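Local coordinates for peptidyl tryptophan dihydroxylase (Pseudomonas putida, PDB 7CTQ), which is an FAD-dependent monooxygenase that dihydroxylates a peptidyl tryptophan, a step essential for biogenesis of the tryptophylquinone cofactor of quinohemoprotein amine dehydrogenase, at residues R72-N77 / S174-L179; W165-G170 / M186-D191. All coordinates share one frame; numbering follows the deposited sequence.

Along the chain, strand 67-76 comes first, supplying 72-76, with Asn77 just beyond. Some eighty residues later, strand 158-166 and the loop after it supply 165-170. The chain returns as strand 173-179, and contact 1 closes the long loop by pairing 174-179 with 72-77. Strand 182-188 follows, and its end and the turn beyond it, residues 186-191, close the short loop of contact 2 on 165-170. The order of segments alternates, so the two contacts cross along the chain. They are joined through strands 173-179 and 182-188, neighbours in one mixed sheet: Ala175 N lies 2.8 Å from Met186 O. Contact 1 lies inside this sheet, and contact 2 ties two of its chain turns together at the surface.

Contact 1. Residues R72-N77 / S174-L179; sequences RQVHWN and SAVESL
Gln73, Val74 and His75 pair in parallel with Ala175, Val176 and Glu177, joining strand 67-76 to strand 173-179 in the mixed sheet. Four backbone hydrogen bonds hold the pair: Gln73 N to Ser174 O, Val176 N to Gln73 O, His75 N to Val176 O at 2.7 Å, and Ser178 N to His75 O. CA-H...O contacts add to them, such as Arg72 CA to Ser174 O at 3.1 Å.

Apolar packing lies on the face of the valines. Val74 and Val176 stand side by side, their CG2 atoms 4.1 Å apart. Trp76 CZ3 lies 4.2 Å from Val176 CG1. Ser178 CB sits over one face of the Trp76 indole, offset toward its rim, and makes a CH-pi contact 4.2 Å from the centroid of the six-membered ring. On the sheet's opposite face, with Gln73 and Ala175, His75 CB meets Glu177 CB at 3.8 Å.

The side-chain polar link is weak: Arg72 NE to Ser174 OG, 3.1 Å and bent to 133°. Ser174 OG also bonds Thr71 O. A bend at chi3 (-39°) brings NE round beside Ser174 OG; NH2 forms a salt bridge with Glu86. The Arg72 side chain lies about 7 Å from the FAD cofactor. Replacing Arg72 by alanine would probably leave Glu86 without this charged mate and Ser174 OG without its NE donor. The backbone sets the register, while the charge of Arg72 is probably balanced by Glu86.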
ATOM      1  N   ARG A  72      23.627   1.717  -1.529  1.00 84.20           N
ATOM      2  CA  ARG A  72      22.690   1.927  -2.636  1.00 76.80           C
ATOM      3  C   ARG A  72      23.121   3.114  -3.491  1.00 75.54           C
ATOM      4  O   ARG A  72      22.964   4.264  -3.070  1.00 81.62           O
ATOM      5  CB  ARG A  72      21.286   2.141  -2.098  1.00 70.72           C
ATOM      6  CG  ARG A  72      20.291   2.511  -3.165  1.00 68.52           C
ATOM      7  CD  ARG A  72      18.916   2.482  -2.592  1.00 67.76           C
ATOM      8  NE  ARG A  72      18.762   1.367  -1.669  1.00 71.06           N
ATOM      9  CZ  ARG A  72      17.641   1.107  -1.008  1.00 81.68           C
ATOM     10  NH1 ARG A  72      17.576   0.068  -0.184  1.00 88.03           N
ATOM     11  NH2 ARG A  72      16.583   1.889  -1.172  1.00 75.05           N
ATOM     12  N   GLN A  73      23.622   2.839  -4.697  1.00 68.48           N
ATOM     13  CA  GLN A  73      23.875   3.891  -5.676  1.00 68.69           C
ATOM     14  C   GLN A  73      22.557   4.349  -6.300  1.00 72.79           C
ATOM     15  O   GLN A  73      21.699   3.531  -6.648  1.00 64.04           O
ATOM     16  CB  GLN A  73      24.837   3.399  -6.765  1.00 72.80           C
ATOM     17  CG  GLN A  73      26.284   3.875  -6.602  1.00 75.35           C
ATOM     18  CD  GLN A  73      27.200   3.448  -7.750  1.00 79.15           C
ATOM     19  OE1 GLN A  73      27.836   4.281  -8.403  1.00 76.46           O
ATOM     20  NE2 GLN A  73      27.281   2.144  -7.988  1.00 82.96           N
ATOM     21  N   VAL A  74      22.388   5.662  -6.424  1.00 72.88           N
ATOM     22  CA  VAL A  74      21.177   6.245  -6.999  1.00 66.32           C
ATOM     23  C   VAL A  74      21.584   7.141  -8.160  1.00 67.11           C
ATOM     24  O   VAL A  74      22.347   8.098  -7.978  1.00 68.45           O
ATOM     25  CB  VAL A  74      20.362   7.022  -5.954  1.00 72.46           C
ATOM     26  CG1 VAL A  74      19.569   8.137  -6.624  1.00 67.35           C
ATOM     27  CG2 VAL A  74      19.421   6.079  -5.212  1.00 58.79           C
ATOM     28  N   HIS A  75      21.089   6.818  -9.355  1.00 57.25           N
ATOM     29  CA  HIS A  75      21.356   7.578 -10.573  1.00 54.12           C
ATOM     30  C   HIS A  75      20.027   8.149 -11.058  1.00 59.76           C
ATOM     31  O   HIS A  75      19.136   7.397 -11.471  1.00 50.09           O
ATOM     32  CB  HIS A  75      22.003   6.701 -11.646  1.00 59.17           C
ATOM     33  CG  HIS A  75      23.446   6.388 -11.391  1.00 66.51           C
ATOM     34  ND1 HIS A  75      23.900   5.881 -10.191  1.00 64.45           N
ATOM     35  CD2 HIS A  75      24.533   6.483 -12.194  1.00 66.86           C
ATOM     36  CE1 HIS A  75      25.206   5.692 -10.262  1.00 63.19           C
ATOM     37  NE2 HIS A  75      25.615   6.049 -11.466  1.00 61.01           N
ATOM     38  N   TRP A  76      19.906   9.474 -11.016  1.00 56.71           N
ATOM     39  CA  TRP A  76      18.635  10.155 -11.231  1.00 51.20           C
ATOM     40  C   TRP A  76      18.896  11.635 -11.444  1.00 50.81           C
ATOM     41  O   TRP A  76      19.638  12.243 -10.666  1.00 56.51           O
ATOM     42  CB  TRP A  76      17.722   9.953 -10.026  1.00 42.89           C
ATOM     43  CG  TRP A  76      16.260  10.019 -10.307  1.00 46.63           C
ATOM     44  CD1 TRP A  76      15.472  11.131 -10.304  1.00 48.93           C
ATOM     45  CD2 TRP A  76      15.394   8.914 -10.589  1.00 46.67           C
ATOM     46  NE1 TRP A  76      14.170  10.789 -10.582  1.00 51.28           N
ATOM     47  CE2 TRP A  76      14.095   9.434 -10.755  1.00 46.94           C
ATOM     48  CE3 TRP A  76      15.594   7.536 -10.726  1.00 40.80           C
ATOM     49  CZ2 TRP A  76      13.002   8.627 -11.055  1.00 45.13           C
ATOM     50  CZ3 TRP A  76      14.510   6.737 -11.019  1.00 41.63           C
ATOM     51  CH2 TRP A  76      13.229   7.281 -11.183  1.00 40.06           C
ATOM     52  N   ASN A  77      18.308  12.216 -12.489  1.00 47.46           N
ATOM     53  CA  ASN A  77      18.439  13.647 -12.775  1.00 57.53           C
ATOM     54  C   ASN A  77      19.894  14.049 -12.997  1.00 56.40           C
ATOM     55  O   ASN A  77      20.303  15.157 -12.651  1.00 55.21           O
ATOM     56  CB  ASN A  77      17.819  14.497 -11.659  1.00 49.18           C
ATOM     57  CG  ASN A  77      17.517  15.920 -12.098  1.00 47.16           C
ATOM     58  OD1 ASN A  77      17.032  16.153 -13.204  1.00 46.24           O
ATOM     59  ND2 ASN A  77      17.780  16.878 -11.213  1.00 54.58           N
ATOM     60  N   SER A 174      22.980  -2.344  -3.728  1.00 60.10           N
ATOM     61  CA  SER A 174      21.775  -2.142  -4.519  1.00 52.59           C
ATOM     62  C   SER A 174      21.952  -0.856  -5.314  1.00 55.78           C
ATOM     63  O   SER A 174      22.872  -0.072  -5.060  1.00 53.10           O
ATOM     64  CB  SER A 174      20.526  -2.098  -3.634  1.00 59.27           C
ATOM     65  OG  SER A 174      20.517  -0.944  -2.808  1.00 61.24           O
ATOM     66  N   ALA A 175      21.079  -0.651  -6.303  1.00 56.35           N
ATOM     67  CA  ALA A 175      21.169   0.569  -7.099  1.00 52.52           C
ATOM     68  C   ALA A 175      19.847   0.861  -7.795  1.00 46.84           C
ATOM     69  O   ALA A 175      19.016  -0.031  -8.009  1.00 44.75           O
ATOM     70  CB  ALA A 175      22.295   0.491  -8.135  1.00 46.98           C
ATOM     71  N   VAL A 176      19.679   2.139  -8.146  1.00 51.51           N
ATOM     72  CA  VAL A 176      18.572   2.647  -8.953  1.00 50.83           C
ATOM     73  C   VAL A 176      19.162   3.548 -10.026  1.00 46.85           C
ATOM     74  O   VAL A 176      20.008   4.397  -9.726  1.00 47.92           O
ATOM     75  CB  VAL A 176      17.547   3.443  -8.119  1.00 51.49           C
ATOM     76  CG1 VAL A 176      16.194   3.518  -8.849  1.00 43.93           C
ATOM     77  CG2 VAL A 176      17.392   2.849  -6.738  1.00 55.70           C
ATOM     78  N   GLU A 177      18.729   3.364 -11.275  1.00 43.18           N
ATOM     79  CA  GLU A 177      19.142   4.271 -12.336  1.00 42.28           C
ATOM     80  C   GLU A 177      17.952   4.594 -13.226  1.00 49.85           C
ATOM     81  O   GLU A 177      17.152   3.716 -13.576  1.00 41.24           O
ATOM     82  CB  GLU A 177      20.305   3.719 -13.185  1.00 50.49           C
ATOM     83  CG  GLU A 177      20.007   2.447 -13.956  1.00 49.17           C
ATOM     84  CD  GLU A 177      21.141   2.025 -14.903  1.00 57.28           C
ATOM     85  OE1 GLU A 177      21.901   2.885 -15.405  1.00 53.19           O
ATOM     86  OE2 GLU A 177      21.264   0.808 -15.149  1.00 49.39           O
ATOM     87  N   SER A 178      17.838   5.874 -13.557  1.00 41.70           N
ATOM     88  CA  SER A 178      16.892   6.348 -14.549  1.00 41.27           C
ATOM     89  C   SER A 178      17.399   5.997 -15.945  1.00 45.36           C
ATOM     90  O   SER A 178      18.549   6.289 -16.295  1.00 44.36           O
ATOM     91  CB  SER A 178      16.706   7.859 -14.391  1.00 36.97           C
ATOM     92  OG  SER A 178      16.449   8.502 -15.623  1.00 48.98           O
ATOM     93  N   LEU A 179      16.547   5.356 -16.732  1.00 34.99           N
ATOM     94  CA  LEU A 179      16.810   5.087 -18.136  1.00 40.27           C
ATOM     95  C   LEU A 179      15.982   6.028 -19.009  1.00 46.65           C
ATOM     96  O   LEU A 179      15.142   6.796 -18.527  1.00 39.98           O
ATOM     97  CB  LEU A 179      16.516   3.625 -18.461  1.00 42.31           C
ATOM     98  CG  LEU A 179      16.979   2.636 -17.393  1.00 47.78           C
ATOM     99  CD1 LEU A 179      16.295   1.307 -17.598  1.00 51.74           C
ATOM    100  CD2 LEU A 179      18.509   2.468 -17.429  1.00 53.98           C
TER

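Contact 2. Residues W165-G170 / M186-D191; sequences WQAAPG and MARLED
Arg188 reaches the turn after strand 158-166 and donates from NH2 to Ala168 O at 2.8 Å. The bond is bent, 132° at the hydrogen, and the carbonyl oxygen lies tilted from the guanidinium plane. Ala168 CB packs 3.8 Å from the same NH2. Gln166 NE2 gives a hydrogen bond of 3.0 Å to Asp191 O, on a lone pair in the carbonyl plane. It also bonds Ala167 O, so one amide nitrogen grips two carbonyls. Gly170 N bonds Glu190 O; the 2.5 Å separation is very short and its exact value is doubtful. Pro169 lies against the same turn, with CG 3.6 Å from Asp191 O.

The contact joins the loops that leave strands 158-166 and 182-188, the two antiparallel neighbours of strand 193-201, at the surface of the mixed sheet.

A water bridges the turns, donating to Ala168 O and to Leu189 O. Ala168 O therefore takes bonds from both Arg188 and this water. Arg188 gets there with CG anti to the backbone N (chi1 -177°) and the chain extended to NE. Farther out, Asp230 forms a salt bridge with Arg188 NH2, and Arg193 forms one with the Asp191 carboxylate.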
ATOM      1  N   TRP A 165      19.355 -14.256 -10.666  1.00 41.35           N
ATOM      2  CA  TRP A 165      20.447 -15.194 -10.911  1.00 45.08           C
ATOM      3  C   TRP A 165      21.339 -15.247  -9.676  1.00 50.39           C
ATOM      4  O   TRP A 165      21.132 -14.514  -8.703  1.00 40.17           O
ATOM      5  CB  TRP A 165      21.238 -14.804 -12.163  1.00 38.65           C
ATOM      6  CG  TRP A 165      22.014 -13.539 -12.031  1.00 34.38           C
ATOM      7  CD1 TRP A 165      23.358 -13.420 -11.833  1.00 35.85           C
ATOM      8  CD2 TRP A 165      21.504 -12.202 -12.111  1.00 41.24           C
ATOM      9  NE1 TRP A 165      23.719 -12.097 -11.779  1.00 36.12           N
ATOM     10  CE2 TRP A 165      22.598 -11.326 -11.946  1.00 42.87           C
ATOM     11  CE3 TRP A 165      20.224 -11.658 -12.294  1.00 40.43           C
ATOM     12  CZ2 TRP A 165      22.453  -9.931 -11.955  1.00 40.55           C
ATOM     13  CZ3 TRP A 165      20.083 -10.278 -12.309  1.00 36.61           C
ATOM     14  CH2 TRP A 165      21.190  -9.430 -12.139  1.00 40.06           C
ATOM     15  N   GLN A 166      22.347 -16.117  -9.734  1.00 47.63           N
ATOM     16  CA  GLN A 166      23.253 -16.372  -8.623  1.00 48.17           C
ATOM     17  C   GLN A 166      24.656 -15.893  -8.971  1.00 52.64           C
ATOM     18  O   GLN A 166      25.131 -16.090 -10.093  1.00 53.93           O
ATOM     19  CB  GLN A 166      23.275 -17.864  -8.277  1.00 51.93           C
ATOM     20  CG  GLN A 166      24.171 -18.240  -7.103  1.00 58.28           C
ATOM     21  CD  GLN A 166      23.613 -17.796  -5.761  1.00 63.90           C
ATOM     22  OE1 GLN A 166      22.437 -18.012  -5.462  1.00 60.89           O
ATOM     23  NE2 GLN A 166      24.451 -17.159  -4.949  1.00 57.58           N
ATOM     24  N   ALA A 167      25.314 -15.256  -8.008  1.00 46.25           N
ATOM     25  CA  ALA A 167      26.675 -14.776  -8.194  1.00 46.62           C
ATOM     26  C   ALA A 167      27.471 -15.098  -6.934  1.00 58.24           C
ATOM     27  O   ALA A 167      27.014 -15.849  -6.064  1.00 55.70           O
ATOM     28  CB  ALA A 167      26.689 -13.279  -8.524  1.00 49.76           C
ATOM     29  N   ALA A 168      28.670 -14.516  -6.840  1.00 59.44           N
ATOM     30  CA  ALA A 168      29.563 -14.786  -5.716  1.00 64.06           C
ATOM     31  C   ALA A 168      29.051 -14.100  -4.456  1.00 63.49           C
ATOM     32  O   ALA A 168      28.715 -12.910  -4.498  1.00 61.15           O
ATOM     33  CB  ALA A 168      30.980 -14.309  -6.026  1.00 53.02           C
ATOM     34  N   PRO A 169      28.983 -14.805  -3.321  1.00 57.09           N
ATOM     35  CA  PRO A 169      28.529 -14.169  -2.077  1.00 57.76           C
ATOM     36  C   PRO A 169      29.468 -13.091  -1.564  1.00 67.94           C
ATOM     37  O   PRO A 169      30.526 -12.845  -2.152  1.00 59.16           O
ATOM     38  CB  PRO A 169      28.450 -15.345  -1.097  1.00 57.07           C
ATOM     39  CG  PRO A 169      28.232 -16.531  -1.963  1.00 57.72           C
ATOM     40  CD  PRO A 169      29.055 -16.268  -3.189  1.00 56.02           C
ATOM     41  N   GLY A 170      29.062 -12.430  -0.476  1.00 71.60           N
ATOM     42  CA  GLY A 170      29.895 -11.475   0.235  1.00 71.35           C
ATOM     43  C   GLY A 170      30.299 -10.226  -0.528  1.00 79.42           C
ATOM     44  O   GLY A 170      31.492 -10.006  -0.768  1.00 83.01           O
ATOM     45  N   MET A 186      18.087  -2.672  -8.878  1.00 42.56           N
ATOM     46  CA  MET A 186      18.897  -3.884  -8.830  1.00 50.43           C
ATOM     47  C   MET A 186      19.495  -4.079  -7.442  1.00 47.96           C
ATOM     48  O   MET A 186      19.780  -3.113  -6.726  1.00 47.40           O
ATOM     49  CB  MET A 186      20.021  -3.855  -9.879  1.00 38.15           C
ATOM     50  CG  MET A 186      20.984  -2.707  -9.691  1.00 46.13           C
ATOM     51  SD  MET A 186      22.008  -2.440 -11.138  1.00 47.88           S
ATOM     52  CE  MET A 186      21.040  -1.237 -12.056  1.00 45.95           C
ATOM     53  N   ALA A 187      19.701  -5.346  -7.077  1.00 43.90           N
ATOM     54  CA  ALA A 187      20.217  -5.677  -5.758  1.00 48.09           C
ATOM     55  C   ALA A 187      21.053  -6.949  -5.817  1.00 45.52           C
ATOM     56  O   ALA A 187      20.808  -7.845  -6.630  1.00 44.83           O
ATOM     57  CB  ALA A 187      19.086  -5.853  -4.743  1.00 50.01           C
ATOM     58  N   ARG A 188      22.027  -7.027  -4.917  1.00 51.64           N
ATOM     59  CA  ARG A 188      22.870  -8.205  -4.769  1.00 51.88           C
ATOM     60  C   ARG A 188      22.959  -8.527  -3.285  1.00 50.13           C
ATOM     61  O   ARG A 188      23.481  -7.722  -2.508  1.00 52.23           O
ATOM     62  CB  ARG A 188      24.256  -7.958  -5.366  1.00 51.43           C
ATOM     63  CG  ARG A 188      25.178  -9.146  -5.335  1.00 55.67           C
ATOM     64  CD  ARG A 188      26.592  -8.696  -5.595  1.00 60.41           C
ATOM     65  NE  ARG A 188      27.487  -9.834  -5.754  1.00 72.28           N
ATOM     66  CZ  ARG A 188      28.791  -9.725  -5.971  1.00 74.78           C
ATOM     67  NH1 ARG A 188      29.345  -8.519  -6.053  1.00 74.52           N
ATOM     68  NH2 ARG A 188      29.540 -10.816  -6.107  1.00 71.89           N
ATOM     69  N   LEU A 189      22.425  -9.679  -2.890  1.00 45.93           N
ATOM     70  CA  LEU A 189      22.406 -10.040  -1.485  1.00 48.89           C
ATOM     71  C   LEU A 189      23.780 -10.550  -1.051  1.00 66.02           C
ATOM     72  O   LEU A 189      24.668 -10.811  -1.870  1.00 55.39           O
ATOM     73  CB  LEU A 189      21.334 -11.092  -1.215  1.00 51.05           C
ATOM     74  CG  LEU A 189      19.883 -10.661  -1.429  1.00 50.20           C
ATOM     75  CD1 LEU A 189      18.983 -11.882  -1.474  1.00 60.24           C
ATOM     76  CD2 LEU A 189      19.454  -9.730  -0.321  1.00 58.53           C
ATOM     77  N   GLU A 190      23.947 -10.687   0.267  1.00 67.95           N
ATOM     78  CA  GLU A 190      25.230 -11.127   0.805  1.00 68.34           C
ATOM     79  C   GLU A 190      25.540 -12.558   0.388  1.00 57.73           C
ATOM     80  O   GLU A 190      26.691 -12.879   0.078  1.00 64.01           O
ATOM     81  CB  GLU A 190      25.236 -10.997   2.326  1.00 74.98           C
ATOM     82  CG  GLU A 190      26.562 -11.352   2.964  1.00 80.47           C
ATOM     83  CD  GLU A 190      27.027 -10.296   3.939  1.00 89.55           C
ATOM     84  OE1 GLU A 190      28.067  -9.658   3.669  1.00 97.23           O
ATOM     85  OE2 GLU A 190      26.347 -10.097   4.967  1.00 96.08           O
ATOM     86  N   ASP A 191      24.525 -13.421   0.358  1.00 47.99           N
ATOM     87  CA  ASP A 191      24.666 -14.796  -0.106  1.00 54.88           C
ATOM     88  C   ASP A 191      24.772 -14.904  -1.630  1.00 55.69           C
ATOM     89  O   ASP A 191      24.705 -16.017  -2.164  1.00 54.00           O
ATOM     90  CB  ASP A 191      23.496 -15.654   0.411  1.00 46.01           C
ATOM     91  CG  ASP A 191      22.179 -15.365  -0.308  1.00 65.39           C
ATOM     92  OD1 ASP A 191      22.050 -14.292  -0.932  1.00 60.72           O
ATOM     93  OD2 ASP A 191      21.262 -16.216  -0.242  1.00 71.37           O
TER
HETATM   94  O   HOH W   1      26.931 -10.889  -2.975  1.00 61.68           O